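Local atomic coordinates of transcriptional regulator, MarR family (Methanosarcina mazei, PDB entry 3S2W), a protein that probably binds DNA and regulates transcription as a MarR-type transcription factor. Residues Gln36-Ile39 with Gly40-Glu44; Leu74-Lys78 with Gly79-Arg83; Ile85-Leu88 with Val89-Tyr93. All coordinates share one frame; numbering follows the deposited sequence.

In the fold
Interaction 1 lies near the C-terminal end of helix 23-43, while interactions 2 and 3 take the two ends of helix 78-90, the probable DNA-recognition helix; no atoms of interaction 1 come nearer than about 7 Å to either. Interaction 2 is a surface contact in which a carboxylate caps the start of a helix and threonine hydroxyls bond to the capping residue. Interactions 1 and 3 are partly buried: each combines backbone bonds and aliphatic contacts with polar side chains, but interaction 1 runs along a helix and interaction 3 rounds its last turn. Both interactions 1 and 2 also touch the second subunit, whereas interaction 3 stays within its own chain. A sulfate ion sits beside each.

Interaction 1 of 3, residues Gln36-Ile39 with Gly40-Glu44; sequences QIYI and GKKIE. With SO4 (sulfate ion), chain K.
The ring of Tyr38 has O1 of a sulfate ion at its edge, near the ring plane, while the ammonium group of Lys42, one helical turn further on, comes to it obliquely; the indole of Trp128 also meets the ring, the two planes lying about 30° apart. Tyr38 OH donates to sulfate O1 over 2.6 Å. Lys42 NZ makes a weak bond to the same hydroxyl, 3.3 Å from Tyr38 OH; its stronger partner is Glu127, in a salt bridge. The lysine chain, bent at chi2 and chi4, carries CE to 3.8 Å from Tyr38 OH. The sulfate, probably from the crystallisation liquor, thus takes up one side of a small polar cluster. On the buried face, Ile43 N donates to Ile39 O over 2.9 Å, nearly along the C=O axis. Ile43 CG1 stands between its own backbone N and carbonyl carbon (chi1 63°), which brings it to 3.4 Å from Ile39 O, and the CG2 methyls of Ile39 and Ile43 lie 4.3 Å apart. Tyr38, Ile39 and Lys42 together pack this end of helix 23-43 against Glu127, Ile124 and Ile131 of helix 112-133, and Ile158 of the second subunit touches Tyr38.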
loop_
_atom_site.group_PDB
_atom_site.type_symbol
_atom_site.label_atom_id
_atom_site.label_comp_id
_atom_site.label_asym_id
_atom_site.label_seq_id
_atom_site.Cartn_x
_atom_site.Cartn_y
_atom_site.Cartn_z
ATOM N N GLN A 36 -3.444 -0.456 7.120
ATOM C CA GLN A 36 -2.438 -1.162 7.912
ATOM C C GLN A 36 -2.545 -0.716 9.351
ATOM O O GLN A 36 -2.259 -1.479 10.271
ATOM C CB GLN A 36 -1.003 -0.957 7.400
ATOM C CG GLN A 36 -0.646 -1.645 6.055
ATOM C CD GLN A 36 -1.070 -3.111 5.961
ATOM O OE1 GLN A 36 -0.283 -4.032 6.241
ATOM N NE2 GLN A 36 -2.310 -3.338 5.524
ATOM N N ILE A 37 -2.992 0.513 9.548
ATOM C CA ILE A 37 -3.229 0.984 10.903
ATOM C C ILE A 37 -4.481 0.335 11.503
ATOM O O ILE A 37 -4.445 -0.198 12.614
ATOM C CB ILE A 37 -3.287 2.525 10.960
ATOM C CG1 ILE A 37 -1.884 3.073 10.729
ATOM C CG2 ILE A 37 -3.838 3.040 12.314
ATOM C CD1 ILE A 37 -1.889 4.425 10.146
ATOM N N TYR A 38 -5.574 0.359 10.745
ATOM C CA TYR A 38 -6.840 -0.180 11.211
ATOM C C TYR A 38 -6.748 -1.679 11.461
ATOM O O TYR A 38 -7.203 -2.159 12.490
ATOM C CB TYR A 38 -7.945 0.100 10.196
ATOM C CG TYR A 38 -9.260 -0.449 10.646
ATOM C CD1 TYR A 38 -9.624 -1.748 10.340
ATOM C CD2 TYR A 38 -10.124 0.318 11.420
ATOM C CE1 TYR A 38 -10.817 -2.267 10.755
ATOM C CE2 TYR A 38 -11.333 -0.195 11.853
ATOM C CZ TYR A 38 -11.673 -1.487 11.512
ATOM O OH TYR A 38 -12.875 -2.014 11.929
ATOM N N ILE A 39 -6.169 -2.414 10.509
ATOM C CA ILE A 39 -5.964 -3.835 10.676
ATOM C C ILE A 39 -5.018 -4.066 11.846
ATOM O O ILE A 39 -5.264 -4.901 12.702
ATOM C CB ILE A 39 -5.374 -4.462 9.407
ATOM C CG1 ILE A 39 -6.334 -4.285 8.227
ATOM C CG2 ILE A 39 -5.086 -5.935 9.603
ATOM C CD1 ILE A 39 -7.606 -5.026 8.376
ATOM N N GLY A 40 -3.934 -3.312 11.873
ATOM C CA GLY A 40 -2.928 -3.438 12.907
ATOM C C GLY A 40 -3.477 -3.431 14.301
ATOM O O GLY A 40 -3.061 -4.240 15.131
ATOM N N LYS A 41 -4.415 -2.541 14.581
ATOM C CA LYS A 41 -4.930 -2.468 15.942
ATOM C C LYS A 41 -5.791 -3.670 16.255
ATOM O O LYS A 41 -5.799 -4.164 17.392
ATOM C CB LYS A 41 -5.732 -1.193 16.175
ATOM C CG LYS A 41 -4.877 0.038 16.350
ATOM C CD LYS A 41 -5.217 0.756 17.643
ATOM C CE LYS A 41 -6.700 1.093 17.698
ATOM N NZ LYS A 41 -6.919 2.534 17.992
ATOM N N LYS A 42 -6.534 -4.122 15.251
ATOM C CA LYS A 42 -7.435 -5.239 15.441
ATOM C C LYS A 42 -6.667 -6.543 15.576
ATOM O O LYS A 42 -7.133 -7.440 16.234
ATOM C CB LYS A 42 -8.488 -5.335 14.344
ATOM C CG LYS A 42 -9.485 -4.171 14.282
ATOM C CD LYS A 42 -10.402 -4.197 15.456
ATOM C CE LYS A 42 -11.550 -3.215 15.282
ATOM N NZ LYS A 42 -12.718 -3.881 14.675
ATOM N N ILE A 43 -5.478 -6.658 15.010
ATOM C CA ILE A 43 -4.776 -7.931 15.171
ATOM C C ILE A 43 -3.748 -8.013 16.305
ATOM O O ILE A 43 -3.318 -9.113 16.653
ATOM C CB ILE A 43 -4.159 -8.465 13.864
ATOM C CG1 ILE A 43 -3.109 -7.511 13.337
ATOM C CG2 ILE A 43 -5.237 -8.712 12.830
ATOM C CD1 ILE A 43 -2.390 -8.088 12.133
ATOM N N GLU A 44 -3.368 -6.869 16.879
ATOM C CA GLU A 44 -2.503 -6.840 18.065
ATOM C C GLU A 44 -2.879 -7.912 19.091
ATOM O O GLU A 44 -2.008 -8.609 19.579
ATOM C CB GLU A 44 -2.588 -5.494 18.750
ATOM C CG GLU A 44 -1.338 -4.641 18.792
ATOM C CD GLU A 44 -1.686 -3.168 19.079
ATOM O OE1 GLU A 44 -2.080 -2.835 20.227
ATOM O OE2 GLU A 44 -1.606 -2.347 18.134
HETATM S S SO4 K . -15.189 -0.459 14.073
HETATM O O1 SO4 K . -15.098 -0.769 12.649
HETATM O O2 SO4 K . -15.754 -1.605 14.789
HETATM O O3 SO4 K . -13.860 -0.174 14.604
HETATM O O4 SO4 K . -16.043 0.713 14.255
#

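Interaction 2 of 3, residues Leu74-Lys78 with Gly79-Arg83; sequences LKIDK and GTTAR. With SO4 (sulfate ion), chain J.
Asp77, Lys78 and Thr80 start helix 78-90, probably the recognition helix of the winged helix-turn-helix fold, with Asp77 at the N-cap. The carboxylate of Asp77 swings over the first turn because CG is held between the backbone N and the carbonyl carbon (chi1 61°). Thr80 N then donates to Asp77 OD1 over 2.9 Å, meeting it from above the carboxylate plane. Thr80 OG1 lies almost equally close to both carboxylate oxygens, in weak bonds whose single proton is not assigned to either. The acidic group at this helix end probably interacts favourably with the helix dipole. Lys78 supplies the next acceptor, its carbonyl O taking Ala82 N at 2.9 Å, and its ammonium group turns back to a salt bridge with Asp72 of the preceding helix. Below the cap, the CG2 methyls of Ile76 and Thr80 meet at 3.4 Å, their side chains crossing at about a right angle; Ile76 also packs on Phe55 and on Arg33 of the second subunit. A valine at Thr81 lacks the hydroxyl, and Asp77 O would probably be left with the backbone N-H as its one donor from this residue. Two donors from Thr81 converge on Asp77 O, Thr81 N at 2.7 Å nearly straight on and Thr81 OG1 at 3.0 Å from above the carbonyl plane.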
loop_
_atom_site.group_PDB
_atom_site.type_symbol
_atom_site.label_atom_id
_atom_site.label_comp_id
_atom_site.label_asym_id
_atom_site.label_seq_id
_atom_site.Cartn_x
_atom_site.Cartn_y
_atom_site.Cartn_z
ATOM N N LEU A 74 3.217 -12.101 -3.397
ATOM C CA LEU A 74 2.807 -10.940 -2.621
ATOM C C LEU A 74 3.653 -9.767 -3.054
ATOM O O LEU A 74 3.333 -8.616 -2.764
ATOM C CB LEU A 74 2.919 -11.192 -1.099
ATOM C CG LEU A 74 1.993 -12.278 -0.487
ATOM C CD1 LEU A 74 2.262 -12.538 0.982
ATOM C CD2 LEU A 74 0.564 -11.903 -0.656
ATOM N N LYS A 75 4.719 -10.074 -3.779
ATOM C CA LYS A 75 5.726 -9.086 -4.150
ATOM C C LYS A 75 6.199 -8.361 -2.908
ATOM O O LYS A 75 6.245 -7.128 -2.874
ATOM C CB LYS A 75 5.202 -8.096 -5.198
ATOM C CG LYS A 75 4.910 -8.708 -6.567
ATOM C CD LYS A 75 6.191 -8.970 -7.317
ATOM C CE LYS A 75 5.914 -9.548 -8.675
ATOM N NZ LYS A 75 6.847 -8.969 -9.679
ATOM N N ILE A 76 6.531 -9.140 -1.879
ATOM C CA ILE A 76 7.249 -8.633 -0.707
ATOM C C ILE A 76 8.623 -9.296 -0.699
ATOM O O ILE A 76 8.723 -10.510 -0.956
ATOM C CB ILE A 76 6.501 -8.947 0.603
ATOM C CG1 ILE A 76 5.138 -8.249 0.635
ATOM C CG2 ILE A 76 7.331 -8.526 1.805
ATOM C CD1 ILE A 76 4.247 -8.669 1.796
ATOM N N ASP A 77 9.679 -8.519 -0.424
ATOM C CA ASP A 77 11.054 -9.029 -0.593
ATOM C C ASP A 77 11.402 -10.194 0.337
ATOM O O ASP A 77 10.744 -10.416 1.356
ATOM C CB ASP A 77 12.117 -7.914 -0.533
ATOM C CG ASP A 77 12.133 -7.162 0.799
ATOM O OD1 ASP A 77 12.794 -7.630 1.748
ATOM O OD2 ASP A 77 11.512 -6.080 0.894
ATOM N N LYS A 78 12.440 -10.933 -0.037
ATOM C CA LYS A 78 12.832 -12.153 0.656
ATOM C C LYS A 78 13.148 -11.915 2.119
ATOM O O LYS A 78 12.821 -12.739 2.963
ATOM C CB LYS A 78 14.039 -12.803 -0.035
ATOM C CG LYS A 78 13.916 -12.871 -1.560
ATOM C CD LYS A 78 12.638 -13.585 -2.021
ATOM C CE LYS A 78 12.398 -13.406 -3.527
ATOM N NZ LYS A 78 11.918 -14.663 -4.197
ATOM N N GLY A 79 13.784 -10.788 2.413
ATOM C CA GLY A 79 14.208 -10.468 3.764
ATOM C C GLY A 79 13.058 -10.008 4.631
ATOM O O GLY A 79 13.015 -10.307 5.818
ATOM N N THR A 80 12.121 -9.275 4.040
ATOM C CA THR A 80 10.894 -8.912 4.734
ATOM C C THR A 80 10.032 -10.168 4.947
ATOM O O THR A 80 9.511 -10.406 6.044
ATOM C CB THR A 80 10.114 -7.816 3.962
ATOM O OG1 THR A 80 10.943 -6.658 3.828
ATOM C CG2 THR A 80 8.840 -7.429 4.694
ATOM N N THR A 81 9.911 -10.974 3.895
ATOM C CA THR A 81 9.231 -12.269 3.976
ATOM C C THR A 81 9.781 -13.145 5.102
ATOM O O THR A 81 9.023 -13.669 5.910
ATOM C CB THR A 81 9.300 -12.993 2.637
ATOM O OG1 THR A 81 8.418 -12.334 1.724
ATOM C CG2 THR A 81 8.900 -14.473 2.769
ATOM N N ALA A 82 11.101 -13.269 5.175
ATOM C CA ALA A 82 11.735 -14.119 6.176
ATOM C C ALA A 82 11.377 -13.702 7.605
ATOM O O ALA A 82 11.032 -14.549 8.441
ATOM C CB ALA A 82 13.252 -14.141 5.975
ATOM N N ARG A 83 11.430 -12.401 7.864
ATOM C CA ARG A 83 11.052 -11.848 9.170
ATOM C C ARG A 83 9.566 -12.016 9.498
ATOM O O ARG A 83 9.198 -12.365 10.630
ATOM C CB ARG A 83 11.461 -10.378 9.289
ATOM C CG ARG A 83 12.892 -10.191 9.760
ATOM C CD ARG A 83 13.346 -8.747 9.632
ATOM N NE ARG A 83 14.121 -8.532 8.412
ATOM C CZ ARG A 83 13.818 -7.635 7.475
ATOM N NH1 ARG A 83 12.751 -6.858 7.618
ATOM N NH2 ARG A 83 14.580 -7.517 6.395
HETATM S S SO4 J . 17.598 -7.745 4.320
HETATM O O1 SO4 J . 18.637 -8.198 3.395
HETATM O O2 SO4 J . 17.384 -8.781 5.328
HETATM O O3 SO4 J . 18.023 -6.511 4.982
HETATM O O4 SO4 J . 16.352 -7.505 3.588
#

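Interaction 3 of 3, residues Ile85-Leu88 with Val89-Tyr93; sequences IQKL and VDEGY. With SO4 (sulfate ion), chain I.
A Schellman motif closes helix 78-90, joining Leu88 in its last turn to Tyr93. Leu88 O accepts from Tyr93 N over 2.9 Å, approached almost head-on, and Gly92 N bonds to Val89 O at the same 2.9 Å. Gly92 makes the reversal with a positive phi of 82°. The side chains follow the backbone round: Leu88 CD2 lies 4.2 Å from Tyr93 CD2, reaching the ring obliquely, while Glu91 O stands over the centre of one ring face. Tyr93 OH is hydrogen-bonded to the backbone carbonyl O of Tyr46. On the outer side of the helix, Gln86 starts with CG anti to its own N (chi1 179°) and bends at chi2, which turns its amide to Asp90. NE2 of Gln86 donates to Asp90 OD1 at 3.1 Å and more weakly to OD2, the amide and carboxylate planes 30° apart; Arg96 holds the amide oxygen. Lys87 extends straight out to a sulfate, a weak bond of 3.3 Å from its NZ to sulfate O3, and Gly51 and Gln52 grip the same ion. Leu88 and Val89 pack on Val94, the first residue of strand 94-98, and the chain runs from Tyr93 straight into that strand, the start of the wing in winged helix-turn-helix domains of the MarR family.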
loop_
_atom_site.group_PDB
_atom_site.type_symbol
_atom_site.label_atom_id
_atom_site.label_comp_id
_atom_site.label_asym_id
_atom_site.label_seq_id
_atom_site.Cartn_x
_atom_site.Cartn_y
_atom_site.Cartn_z
ATOM N N ILE A 85 7.502 -14.381 8.196
ATOM C CA ILE A 85 7.234 -15.801 8.431
ATOM C C ILE A 85 7.864 -16.255 9.744
ATOM O O ILE A 85 7.299 -17.081 10.482
ATOM C CB ILE A 85 7.737 -16.680 7.300
ATOM C CG1 ILE A 85 6.967 -16.370 6.017
ATOM C CG2 ILE A 85 7.578 -18.144 7.675
ATOM C CD1 ILE A 85 5.471 -16.549 6.150
ATOM N N GLN A 86 9.031 -15.711 10.060
ATOM C CA GLN A 86 9.609 -16.072 11.338
ATOM C C GLN A 86 8.764 -15.640 12.561
ATOM O O GLN A 86 8.750 -16.335 13.575
ATOM C CB GLN A 86 11.029 -15.557 11.480
ATOM C CG GLN A 86 11.585 -15.920 12.825
ATOM C CD GLN A 86 12.037 -17.355 12.857
ATOM O OE1 GLN A 86 12.869 -17.764 12.045
ATOM N NE2 GLN A 86 11.489 -18.134 13.788
ATOM N N LYS A 87 8.068 -14.508 12.488
ATOM C CA LYS A 87 7.300 -14.071 13.661
ATOM C C LYS A 87 6.028 -14.889 13.741
ATOM O O LYS A 87 5.529 -15.181 14.831
ATOM C CB LYS A 87 6.962 -12.581 13.610
ATOM C CG LYS A 87 8.163 -11.640 13.758
ATOM C CD LYS A 87 7.707 -10.204 13.541
ATOM C CE LYS A 87 8.767 -9.163 13.931
ATOM N NZ LYS A 87 8.127 -7.832 14.250
ATOM N N LEU A 88 5.520 -15.276 12.571
ATOM C CA LEU A 88 4.344 -16.117 12.492
ATOM C C LEU A 88 4.667 -17.493 13.082
ATOM O O LEU A 88 3.819 -18.116 13.730
ATOM C CB LEU A 88 3.877 -16.225 11.043
ATOM C CG LEU A 88 3.101 -15.004 10.542
ATOM C CD1 LEU A 88 2.801 -15.136 9.094
ATOM C CD2 LEU A 88 1.804 -14.862 11.296
ATOM N N VAL A 89 5.907 -17.949 12.886
ATOM C CA VAL A 89 6.330 -19.220 13.460
ATOM C C VAL A 89 6.492 -19.095 14.964
ATOM O O VAL A 89 6.046 -19.963 15.711
ATOM C CB VAL A 89 7.633 -19.774 12.839
ATOM C CG1 VAL A 89 8.149 -20.883 13.693
ATOM C CG2 VAL A 89 7.367 -20.304 11.457
ATOM N N ASP A 90 7.114 -18.010 15.416
ATOM C CA ASP A 90 7.353 -17.819 16.849
ATOM C C ASP A 90 6.072 -17.586 17.635
ATOM O O ASP A 90 5.998 -17.855 18.830
ATOM C CB ASP A 90 8.353 -16.691 17.090
ATOM C CG ASP A 90 9.764 -17.040 16.589
ATOM O OD1 ASP A 90 10.123 -18.249 16.566
ATOM O OD2 ASP A 90 10.511 -16.096 16.227
ATOM N N GLU A 91 5.057 -17.086 16.954
ATOM C CA GLU A 91 3.754 -16.888 17.571
ATOM C C GLU A 91 2.944 -18.176 17.520
ATOM O O GLU A 91 1.891 -18.275 18.119
ATOM C CB GLU A 91 3.020 -15.731 16.877
ATOM C CG GLU A 91 3.697 -14.355 17.115
ATOM C CD GLU A 91 3.728 -13.431 15.889
ATOM O OE1 GLU A 91 4.627 -12.557 15.832
ATOM O OE2 GLU A 91 2.861 -13.560 14.994
ATOM N N GLY A 92 3.446 -19.160 16.773
ATOM C CA GLY A 92 2.840 -20.478 16.697
ATOM C C GLY A 92 1.681 -20.599 15.724
ATOM O O GLY A 92 0.808 -21.446 15.904
ATOM N N TYR A 93 1.680 -19.763 14.688
ATOM C CA TYR A 93 0.600 -19.758 13.708
ATOM C C TYR A 93 0.955 -20.509 12.446
ATOM O O TYR A 93 0.080 -20.883 11.674
ATOM C CB TYR A 93 0.220 -18.338 13.330
ATOM C CG TYR A 93 -0.466 -17.602 14.433
ATOM C CD1 TYR A 93 -1.521 -18.178 15.112
ATOM C CD2 TYR A 93 -0.046 -16.335 14.809
ATOM C CE1 TYR A 93 -2.144 -17.509 16.115
ATOM C CE2 TYR A 93 -0.664 -15.662 15.810
ATOM C CZ TYR A 93 -1.714 -16.249 16.461
ATOM O OH TYR A 93 -2.341 -15.586 17.467
HETATM S S SO4 I . 5.308 -6.782 11.706
HETATM O O1 SO4 I . 6.640 -6.298 11.364
HETATM O O2 SO4 I . 5.111 -8.092 11.086
HETATM O O3 SO4 I . 5.190 -6.907 13.164
HETATM O O4 SO4 I . 4.329 -5.829 11.182
#